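Local coordinates for aspartate carbamoyltransferase (Leishmania major, PDB 7K46), which probably catalyses the transfer of a carbamoyl group from carbamoyl phosphate to L-aspartate, an early step of de novo pyrimidine synthesis, at residues 189-194 against 218-223; 154-159 against 282-287; 269-274 against 297-302. One frame throughout, in Å; residues are numbered along the deposited sequence.

Contact 1: 189-194 against 218-223; sequences LRKVYL and GIAIQQ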
loop_
_atom_site.group_PDB
_atom_site.type_symbol
_atom_site.label_atom_id
_atom_site.label_comp_id
_atom_site.label_asym_id
_atom_site.label_seq_id
_atom_site.Cartn_x
_atom_site.Cartn_y
_atom_site.Cartn_z
ATOM N N LEU A 189 4.228 -41.830 2.257
ATOM C CA LEU A 189 4.888 -41.595 3.531
ATOM C C LEU A 189 5.286 -42.914 4.178
ATOM O O LEU A 189 4.614 -43.931 4.019
ATOM C CB LEU A 189 3.965 -40.836 4.478
ATOM C CG LEU A 189 3.348 -39.540 3.941
ATOM C CD1 LEU A 189 2.455 -38.961 5.029
ATOM C CD2 LEU A 189 4.436 -38.567 3.545
ATOM N N ARG A 190 6.390 -42.887 4.924
ATOM C CA ARG A 190 6.711 -44.032 5.768
ATOM C C ARG A 190 5.946 -43.966 7.085
ATOM O O ARG A 190 5.326 -44.951 7.502
ATOM C CB ARG A 190 8.218 -44.105 6.027
ATOM C CG ARG A 190 8.610 -45.203 7.022
ATOM C CD ARG A 190 10.100 -45.518 6.985
ATOM N NE ARG A 190 10.921 -44.378 7.383
ATOM C CZ ARG A 190 11.159 -44.028 8.640
ATOM N NH1 ARG A 190 10.605 -44.674 9.651
ATOM N NH2 ARG A 190 11.966 -42.997 8.889
ATOM N N LYS A 191 5.948 -42.809 7.745
ATOM C CA LYS A 191 5.405 -42.759 9.093
ATOM C C LYS A 191 5.054 -41.327 9.452
ATOM O O LYS A 191 5.774 -40.399 9.077
ATOM C CB LYS A 191 6.416 -43.328 10.096
ATOM C CG LYS A 191 5.898 -43.479 11.518
ATOM C CD LYS A 191 6.846 -44.380 12.303
ATOM C CE LYS A 191 6.240 -44.832 13.616
ATOM N NZ LYS A 191 7.223 -45.635 14.420
ATOM N N VAL A 192 3.952 -41.158 10.184
ATOM C CA VAL A 192 3.574 -39.865 10.759
ATOM C C VAL A 192 3.516 -40.028 12.272
ATOM O O VAL A 192 2.739 -40.846 12.788
ATOM C CB VAL A 192 2.222 -39.350 10.232
ATOM C CG1 VAL A 192 1.839 -38.040 10.941
ATOM C CG2 VAL A 192 2.243 -39.159 8.710
ATOM N N TYR A 193 4.329 -39.250 12.978
ATOM C CA TYR A 193 4.226 -39.132 14.428
ATOM C C TYR A 193 3.309 -37.961 14.747
ATOM O O TYR A 193 3.494 -36.866 14.206
ATOM C CB TYR A 193 5.602 -38.908 15.064
ATOM C CG TYR A 193 6.548 -40.080 14.957
ATOM C CD1 TYR A 193 6.523 -41.103 15.903
ATOM C CD2 TYR A 193 7.474 -40.167 13.921
ATOM C CE1 TYR A 193 7.382 -42.189 15.821
ATOM C CE2 TYR A 193 8.352 -41.257 13.831
ATOM C CZ TYR A 193 8.296 -42.264 14.785
ATOM O OH TYR A 193 9.155 -43.345 14.710
ATOM N N LEU A 194 2.325 -38.191 15.622
ATOM C CA LEU A 194 1.391 -37.155 16.073
ATOM C C LEU A 194 1.716 -36.849 17.533
ATOM O O LEU A 194 1.338 -37.609 18.429
ATOM C CB LEU A 194 -0.053 -37.621 15.911
ATOM C CG LEU A 194 -0.475 -38.010 14.489
ATOM C CD1 LEU A 194 -1.865 -38.658 14.498
ATOM C CD2 LEU A 194 -0.447 -36.783 13.587
ATOM N N GLY A 218 0.042 -48.095 3.284
ATOM C CA GLY A 218 0.850 -48.697 4.334
ATOM C C GLY A 218 1.585 -47.700 5.206
ATOM O O GLY A 218 2.687 -47.995 5.676
ATOM N N ILE A 219 1.002 -46.528 5.440
ATOM C CA ILE A 219 1.625 -45.494 6.266
ATOM C C ILE A 219 1.410 -45.827 7.737
ATOM O O ILE A 219 0.281 -46.101 8.164
ATOM C CB ILE A 219 1.038 -44.112 5.935
ATOM C CG1 ILE A 219 1.223 -43.792 4.444
ATOM C CG2 ILE A 219 1.652 -43.009 6.853
ATOM C CD1 ILE A 219 0.441 -42.565 3.976
ATOM N N ALA A 220 2.492 -45.797 8.520
ATOM C CA ALA A 220 2.388 -45.928 9.967
ATOM C C ALA A 220 1.959 -44.604 10.595
ATOM O O ALA A 220 2.469 -43.532 10.242
ATOM C CB ALA A 220 3.725 -46.374 10.562
ATOM N N ILE A 221 1.015 -44.682 11.529
ATOM C CA ILE A 221 0.580 -43.536 12.326
ATOM C C ILE A 221 0.851 -43.855 13.789
ATOM O O ILE A 221 0.440 -44.915 14.277
ATOM C CB ILE A 221 -0.912 -43.227 12.115
ATOM C CG1 ILE A 221 -1.225 -42.987 10.626
ATOM C CG2 ILE A 221 -1.355 -42.048 13.003
ATOM C CD1 ILE A 221 -0.650 -41.718 10.047
ATOM N N GLN A 222 1.525 -42.942 14.493
ATOM C CA GLN A 222 1.880 -43.162 15.897
ATOM C C GLN A 222 1.587 -41.907 16.707
ATOM O O GLN A 222 2.098 -40.830 16.386
ATOM C CB GLN A 222 3.354 -43.547 16.044
ATOM C CG GLN A 222 3.711 -44.019 17.473
ATOM C CD GLN A 222 5.152 -44.460 17.600
ATOM O OE1 GLN A 222 5.708 -45.064 16.685
ATOM N NE2 GLN A 222 5.772 -44.150 18.738
ATOM N N GLN A 223 0.777 -42.051 17.761
ATOM C CA GLN A 223 0.467 -40.964 18.685
ATOM C C GLN A 223 1.341 -41.048 19.931
ATOM O O GLN A 223 1.534 -42.131 20.490
ATOM C CB GLN A 223 -1.001 -40.998 19.115
ATOM C CG GLN A 223 -1.965 -40.418 18.131
ATOM C CD GLN A 223 -3.376 -40.365 18.688
ATOM O OE1 GLN A 223 -3.746 -41.159 19.564
ATOM N NE2 GLN A 223 -4.172 -39.438 18.182
HETATM O O HOH W 1 5.200 -47.505 6.840
#
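Strands 191-195 and 220-224, joined through helix 204-217, make a beta-alpha-beta unit at one margin of the parallel sheet in the Asp/Orn-binding domain, and Lys191 to Leu194 pair in order with Ala220 to Gln223. The axes of the two short strand segments approach to 4.7 Å, with their directions only 14° from parallel. Arg190, Val192 and Leu194 supply the backbone bonds on one strand, Ala220 and Gln222 those on the other; Val192 N, for example, reaches Ala220 O at 2.8 Å. At the start of the pairing, Arg190 O, which accepts Ala220 N, also receives a proton from a water that donates its other one to Gly218 O.

On the face that carries Lys191, Tyr193 and Gln222, the polar ends converge. The lysine runs fully extended, with CG anti to the backbone N (chi1 -173°), past the Ala220 methyl, and NZ meets Gln222 OE1 at 2.8 Å, almost head-on to the amide carbonyl. NZ also donates to Tyr193 OH at 3.0 Å, while Lys191 CG lies over one face of the tyrosine ring, toward its rim. Gln222 NE2 sits at the ring edge, its amide plane turned 66° from the ring. Helix 229-234 adds Asp234, which bonds Tyr193 OH and forms a salt bridge with Arg190.

The other face is mostly aliphatic: Ile221 CD1 packs on Val192 CB at 3.7 Å, Leu194 CD1 meets Ile221 CG2 and Gln223 CG, and Val214 and Leu207 of helix 204-217 cover this side. The ammonium group thus has two neutral oxygens as partners, with nearby Asp234 probably adding favourable electrostatics.

Contact 2: 154-159 against 282-287; sequences AELGAV and KMVVMH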
loop_
_atom_site.group_PDB
_atom_site.type_symbol
_atom_site.label_atom_id
_atom_site.label_comp_id
_atom_site.label_asym_id
_atom_site.label_seq_id
_atom_site.Cartn_x
_atom_site.Cartn_y
_atom_site.Cartn_z
ATOM N N ALA A 154 12.285 -29.745 -1.610
ATOM C CA ALA A 154 13.499 -29.021 -1.968
ATOM C C ALA A 154 14.628 -29.293 -0.980
ATOM O O ALA A 154 15.798 -29.389 -1.375
ATOM C CB ALA A 154 13.204 -27.524 -2.037
ATOM N N GLU A 155 14.298 -29.421 0.309
ATOM C CA GLU A 155 15.318 -29.610 1.335
ATOM C C GLU A 155 15.848 -31.042 1.359
ATOM O O GLU A 155 17.057 -31.253 1.517
ATOM C CB GLU A 155 14.759 -29.232 2.711
ATOM C CG GLU A 155 14.469 -27.733 2.902
ATOM C CD GLU A 155 15.735 -26.904 3.093
ATOM O OE1 GLU A 155 16.616 -27.306 3.889
ATOM O OE2 GLU A 155 15.857 -25.847 2.445
ATOM N N LEU A 156 14.969 -32.037 1.215
ATOM C CA LEU A 156 15.384 -33.432 1.344
ATOM C C LEU A 156 15.508 -34.172 0.017
ATOM O O LEU A 156 16.135 -35.237 -0.019
ATOM C CB LEU A 156 14.398 -34.195 2.234
ATOM C CG LEU A 156 14.212 -33.648 3.648
ATOM C CD1 LEU A 156 13.159 -34.457 4.406
ATOM C CD2 LEU A 156 15.551 -33.608 4.411
ATOM N N GLY A 157 14.920 -33.656 -1.062
ATOM C CA GLY A 157 14.960 -34.295 -2.356
ATOM C C GLY A 157 13.717 -35.089 -2.705
ATOM O O GLY A 157 13.534 -35.437 -3.876
ATOM N N ALA A 158 12.863 -35.386 -1.725
ATOM C CA ALA A 158 11.640 -36.147 -1.960
ATOM C C ALA A 158 10.730 -36.025 -0.747
ATOM O O ALA A 158 11.200 -35.793 0.374
ATOM C CB ALA A 158 11.937 -37.630 -2.236
ATOM N N VAL A 159 9.431 -36.191 -0.983
ATOM C CA VAL A 159 8.447 -36.300 0.089
ATOM C C VAL A 159 8.036 -37.747 0.311
ATOM O O VAL A 159 7.884 -38.186 1.454
ATOM C CB VAL A 159 7.214 -35.419 -0.209
ATOM C CG1 VAL A 159 6.221 -35.512 0.939
ATOM C CG2 VAL A 159 7.622 -33.970 -0.426
ATOM N N LYS A 282 20.591 -35.727 7.939
ATOM C CA LYS A 282 19.742 -35.290 6.829
ATOM C C LYS A 282 18.292 -35.247 7.312
ATOM O O LYS A 282 17.540 -36.213 7.169
ATOM C CB LYS A 282 19.917 -36.219 5.630
ATOM C CG LYS A 282 19.216 -35.777 4.340
ATOM C CD LYS A 282 19.346 -36.857 3.263
ATOM C CE LYS A 282 18.441 -36.602 2.053
ATOM N NZ LYS A 282 18.765 -35.340 1.354
ATOM N N MET A 283 17.901 -34.112 7.890
ATOM C CA MET A 283 16.512 -33.865 8.265
ATOM C C MET A 283 16.303 -32.356 8.306
ATOM O O MET A 283 17.256 -31.581 8.209
ATOM C CB MET A 283 16.160 -34.542 9.605
ATOM C CG MET A 283 16.997 -34.095 10.811
ATOM S SD MET A 283 16.458 -32.504 11.521
ATOM C CE MET A 283 14.929 -32.987 12.320
ATOM N N VAL A 284 15.041 -31.935 8.432
ATOM C CA VAL A 284 14.750 -30.518 8.614
ATOM C C VAL A 284 13.746 -30.316 9.738
ATOM O O VAL A 284 12.886 -31.166 10.008
ATOM C CB VAL A 284 14.232 -29.833 7.328
ATOM C CG1 VAL A 284 15.330 -29.774 6.268
ATOM C CG2 VAL A 284 12.978 -30.530 6.804
ATOM N N VAL A 285 13.871 -29.162 10.389
ATOM C CA VAL A 285 12.882 -28.634 11.312
ATOM C C VAL A 285 12.097 -27.565 10.565
ATOM O O VAL A 285 12.687 -26.677 9.939
ATOM C CB VAL A 285 13.549 -28.052 12.570
ATOM C CG1 VAL A 285 12.524 -27.350 13.446
ATOM C CG2 VAL A 285 14.287 -29.157 13.352
ATOM N N MET A 286 10.776 -27.648 10.627
ATOM C CA MET A 286 9.907 -26.698 9.959
ATOM C C MET A 286 8.885 -26.162 10.956
ATOM O O MET A 286 8.643 -26.748 12.012
ATOM C CB MET A 286 9.201 -27.350 8.754
ATOM C CG MET A 286 10.172 -27.802 7.651
ATOM S SD MET A 286 9.371 -28.820 6.383
ATOM C CE MET A 286 8.055 -27.732 5.801
ATOM N N HIS A 287 8.282 -25.035 10.595
ATOM C CA HIS A 287 7.314 -24.351 11.443
ATOM C C HIS A 287 6.640 -23.319 10.552
ATOM O O HIS A 287 7.337 -22.536 9.899
ATOM C CB HIS A 287 8.015 -23.685 12.633
ATOM C CG HIS A 287 7.091 -23.178 13.697
ATOM N ND1 HIS A 287 5.984 -22.403 13.425
ATOM C CD2 HIS A 287 7.135 -23.312 15.047
ATOM C CE1 HIS A 287 5.381 -22.085 14.558
ATOM N NE2 HIS A 287 6.059 -22.627 15.556
HETATM O O HOH W 2 19.084 -33.210 2.427
#
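Helix 142-156 ends against the start of strand 284-286 with the backbones well separated, the closest CA atoms being those of Leu156 and Met283 at 7.0 Å, so side chains must bridge the gap. The strand is an outer one of the parallel sheet in the Asp/Orn-binding domain, and the helix end therefore lies against the margin of that Rossmann-like fold. Just beyond Leu156 the chain leaves the helix at Gly157, whose phi is positive.

Val284 turns its side chain to the helix. Its CG1 branch comes to 3.6 Å from Glu155 CB; Glu155 OE1 also passes close to the same methyl. A bend at chi2 (-75°) folds the glutamate chain after CG, and its carboxylate is taken up by helix 309-326, where OE2 forms a salt bridge with Arg309 and a hydrogen bond with Tyr313. The acid thus gives its aliphatic part to the valine and its charge to another helix.

Leu156 sends CD2 over the backbone of Met283, 4.0 Å from Met283 CA, with Val284 CG1 slightly farther off. The leucine also touches Val237 of the adjacent strand 237-240, so it spans two strands of the sheet.

The polar part lies at the exposed Lys282, which closes over the helix terminus. Its chain is extended until a turn at chi4 (62°) lowers the ammonium group onto the last turn. A water that donates to Glu155 O at 3.0 Å also lies beside this ammonium group, too close for that second leg to be trusted. Lys282 NZ itself donates to Leu156 O at 3.0 Å, approaching from above the carbonyl plane, 39° out of it.

Contact 3: 269-274 against 297-302; sequences LLIDKA and TDIDDD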
loop_
_atom_site.group_PDB
_atom_site.type_symbol
_atom_site.label_atom_id
_atom_site.label_comp_id
_atom_site.label_asym_id
_atom_site.label_seq_id
_atom_site.Cartn_x
_atom_site.Cartn_y
_atom_site.Cartn_z
ATOM N N LEU A 269 7.464 -30.837 24.159
ATOM C CA LEU A 269 7.369 -30.518 22.741
ATOM C C LEU A 269 8.505 -29.632 22.244
ATOM O O LEU A 269 8.675 -29.495 21.024
ATOM C CB LEU A 269 6.032 -29.822 22.435
ATOM C CG LEU A 269 4.678 -30.404 22.872
ATOM C CD1 LEU A 269 3.567 -29.873 21.956
ATOM C CD2 LEU A 269 4.645 -31.914 22.892
ATOM N N LEU A 270 9.280 -29.036 23.150
ATOM C CA LEU A 270 10.300 -28.056 22.782
ATOM C C LEU A 270 11.337 -28.662 21.846
ATOM O O LEU A 270 11.839 -29.763 22.085
ATOM C CB LEU A 270 10.991 -27.533 24.048
ATOM C CG LEU A 270 12.231 -26.658 23.828
ATOM C CD1 LEU A 270 11.862 -25.377 23.101
ATOM C CD2 LEU A 270 12.932 -26.343 25.153
ATOM N N ILE A 271 11.668 -27.939 20.777
ATOM C CA ILE A 271 12.770 -28.312 19.898
ATOM C C ILE A 271 13.883 -27.294 20.106
ATOM O O ILE A 271 13.694 -26.096 19.854
ATOM C CB ILE A 271 12.340 -28.382 18.421
ATOM C CG1 ILE A 271 11.309 -29.499 18.207
ATOM C CG2 ILE A 271 13.552 -28.655 17.524
ATOM C CD1 ILE A 271 10.654 -29.440 16.833
ATOM N N ASP A 272 15.031 -27.760 20.596
ATOM C CA ASP A 272 16.190 -26.904 20.820
ATOM C C ASP A 272 17.442 -27.695 20.450
ATOM O O ASP A 272 17.362 -28.799 19.906
ATOM C CB ASP A 272 16.226 -26.391 22.269
ATOM C CG ASP A 272 16.242 -27.513 23.298
ATOM O OD1 ASP A 272 16.220 -28.702 22.905
ATOM O OD2 ASP A 272 16.264 -27.199 24.512
ATOM N N LYS A 273 18.607 -27.119 20.753
ATOM C CA LYS A 273 19.865 -27.776 20.422
ATOM C C LYS A 273 19.979 -29.127 21.122
ATOM O O LYS A 273 20.418 -30.110 20.517
ATOM C CB LYS A 273 21.039 -26.868 20.787
ATOM C CG LYS A 273 22.396 -27.390 20.345
ATOM C CD LYS A 273 23.528 -26.379 20.608
ATOM C CE LYS A 273 23.905 -26.309 22.086
ATOM N NZ LYS A 273 25.117 -25.471 22.344
ATOM N N ALA A 274 19.573 -29.197 22.392
ATOM C CA ALA A 274 19.626 -30.466 23.112
ATOM C C ALA A 274 18.771 -31.521 22.422
ATOM O O ALA A 274 19.175 -32.687 22.310
ATOM C CB ALA A 274 19.176 -30.269 24.561
ATOM N N THR A 297 15.773 -20.315 19.691
ATOM C CA THR A 297 16.722 -19.636 18.816
ATOM C C THR A 297 18.083 -20.322 18.798
ATOM O O THR A 297 18.898 -20.013 17.919
ATOM C CB THR A 297 16.911 -18.181 19.240
ATOM O OG1 THR A 297 17.403 -18.149 20.581
ATOM C CG2 THR A 297 15.600 -17.419 19.162
ATOM N N ASP A 298 18.354 -21.248 19.725
ATOM C CA ASP A 298 19.681 -21.854 19.748
ATOM C C ASP A 298 19.883 -22.904 18.656
ATOM O O ASP A 298 20.978 -23.470 18.571
ATOM C CB ASP A 298 20.002 -22.416 21.150
ATOM C CG ASP A 298 19.239 -23.696 21.506
ATOM O OD1 ASP A 298 18.472 -24.234 20.684
ATOM O OD2 ASP A 298 19.436 -24.178 22.649
ATOM N N ILE A 299 18.884 -23.158 17.804
ATOM C CA ILE A 299 19.082 -23.932 16.578
ATOM C C ILE A 299 18.892 -23.084 15.321
ATOM O O ILE A 299 18.891 -23.627 14.216
ATOM C CB ILE A 299 18.176 -25.177 16.511
ATOM C CG1 ILE A 299 16.691 -24.795 16.550
ATOM C CG2 ILE A 299 18.520 -26.172 17.597
ATOM C CD1 ILE A 299 15.793 -25.902 16.037
ATOM N N ASP A 300 18.754 -21.763 15.453
ATOM C CA ASP A 300 18.453 -20.942 14.280
ATOM C C ASP A 300 19.566 -20.959 13.236
ATOM O O ASP A 300 19.297 -20.664 12.065
ATOM C CB ASP A 300 18.172 -19.497 14.696
ATOM C CG ASP A 300 16.797 -19.321 15.314
ATOM O OD1 ASP A 300 16.023 -20.304 15.344
ATOM O OD2 ASP A 300 16.495 -18.197 15.772
ATOM N N ASP A 301 20.807 -21.267 13.625
ATOM C CA ASP A 301 21.921 -21.338 12.684
ATOM C C ASP A 301 22.258 -22.765 12.275
ATOM O O ASP A 301 23.215 -22.967 11.522
ATOM C CB ASP A 301 23.175 -20.683 13.279
ATOM C CG ASP A 301 23.005 -19.199 13.509
ATOM O OD1 ASP A 301 22.300 -18.545 12.706
ATOM O OD2 ASP A 301 23.570 -18.692 14.502
ATOM N N ASP A 302 21.534 -23.746 12.787
ATOM C CA ASP A 302 21.757 -25.135 12.397
ATOM C C ASP A 302 21.326 -25.334 10.948
ATOM O O ASP A 302 20.243 -24.872 10.563
ATOM C CB ASP A 302 20.970 -26.065 13.326
ATOM C CG ASP A 302 21.345 -27.534 13.156
ATOM O OD1 ASP A 302 21.092 -28.085 12.072
ATOM O OD2 ASP A 302 21.889 -28.137 14.112
HETATM O O HOH W 3 19.445 -26.733 23.822
#
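With CG held between its backbone N and carbonyl carbon (chi1 73°), Asp298 folds its carboxylate onto the backbone of Lys273, and Ile299, whose CG1 takes the same kind of position (chi1 60°), divides its branches between Lys273 and Ile271. Asp298 OD1 accepts the backbone N-H of Lys273 at 2.9 Å. The bond is bent, 138° at the hydrogen, and the donor comes to the syn side of the carboxylate, out of its plane. Asp298 OD2 takes a proton from a water that in turn accepts Ala274 N at 2.9 Å, so one carboxylate reaches two successive amides at the start of helix 273-276, directly and through water.

Asp272 occupies the N-cap of that helix, its OD1 accepting the backbone N of Arg275. Two acids therefore meet the helix N-terminus, their Asp272 OD2 and Asp298 OD2 atoms 4.8 Å apart; the N-H groups that these acids and the water engage would probably offset some of the mutual repulsion. The Lys273 chain lays its CB 3.6 Å from Asp298 OD2.

Next to the carboxylate, Ile299 CG2 rests against the backbone at the junction of Asp272 and Lys273, and Ile299 CD1 meets Ile271 CG2 at 3.8 Å. A type I turn from Ile299 to Asp302 then carries the chain away.

The contact joins the loop that precedes helix 309-326 to the start of helix 273-276, whose Leu276 packs on Ile299. Ile271 lies inward against Ile167 of strand 163-167 and Leu238 and Ala240 of strand 237-240, while Asp300 packs on Arg101 of the second subunit.

In the fold
Contacts 1 and 2 lie at opposite margins of one five-stranded parallel sheet, whose order is 220-224, 191-195, 163-167, 237-240, 284-286; their centres are about 17 Å apart, and Leu189 touches Val159 between them. Along the chain, contact 1 is nested inside the loop closed by contact 2. Contact 3 opens after contact 1 has closed, their centres about 24 Å apart, and its segments alternate with those of contact 2; these two have centres about 16 Å apart and touch where Ile271 packs on Val285. Contacts 1 and 3 thus belong to the Asp/Orn-binding domain, while contact 2 brings the end of helix 142-156, which precedes all five strands in the chain, against their outer edge.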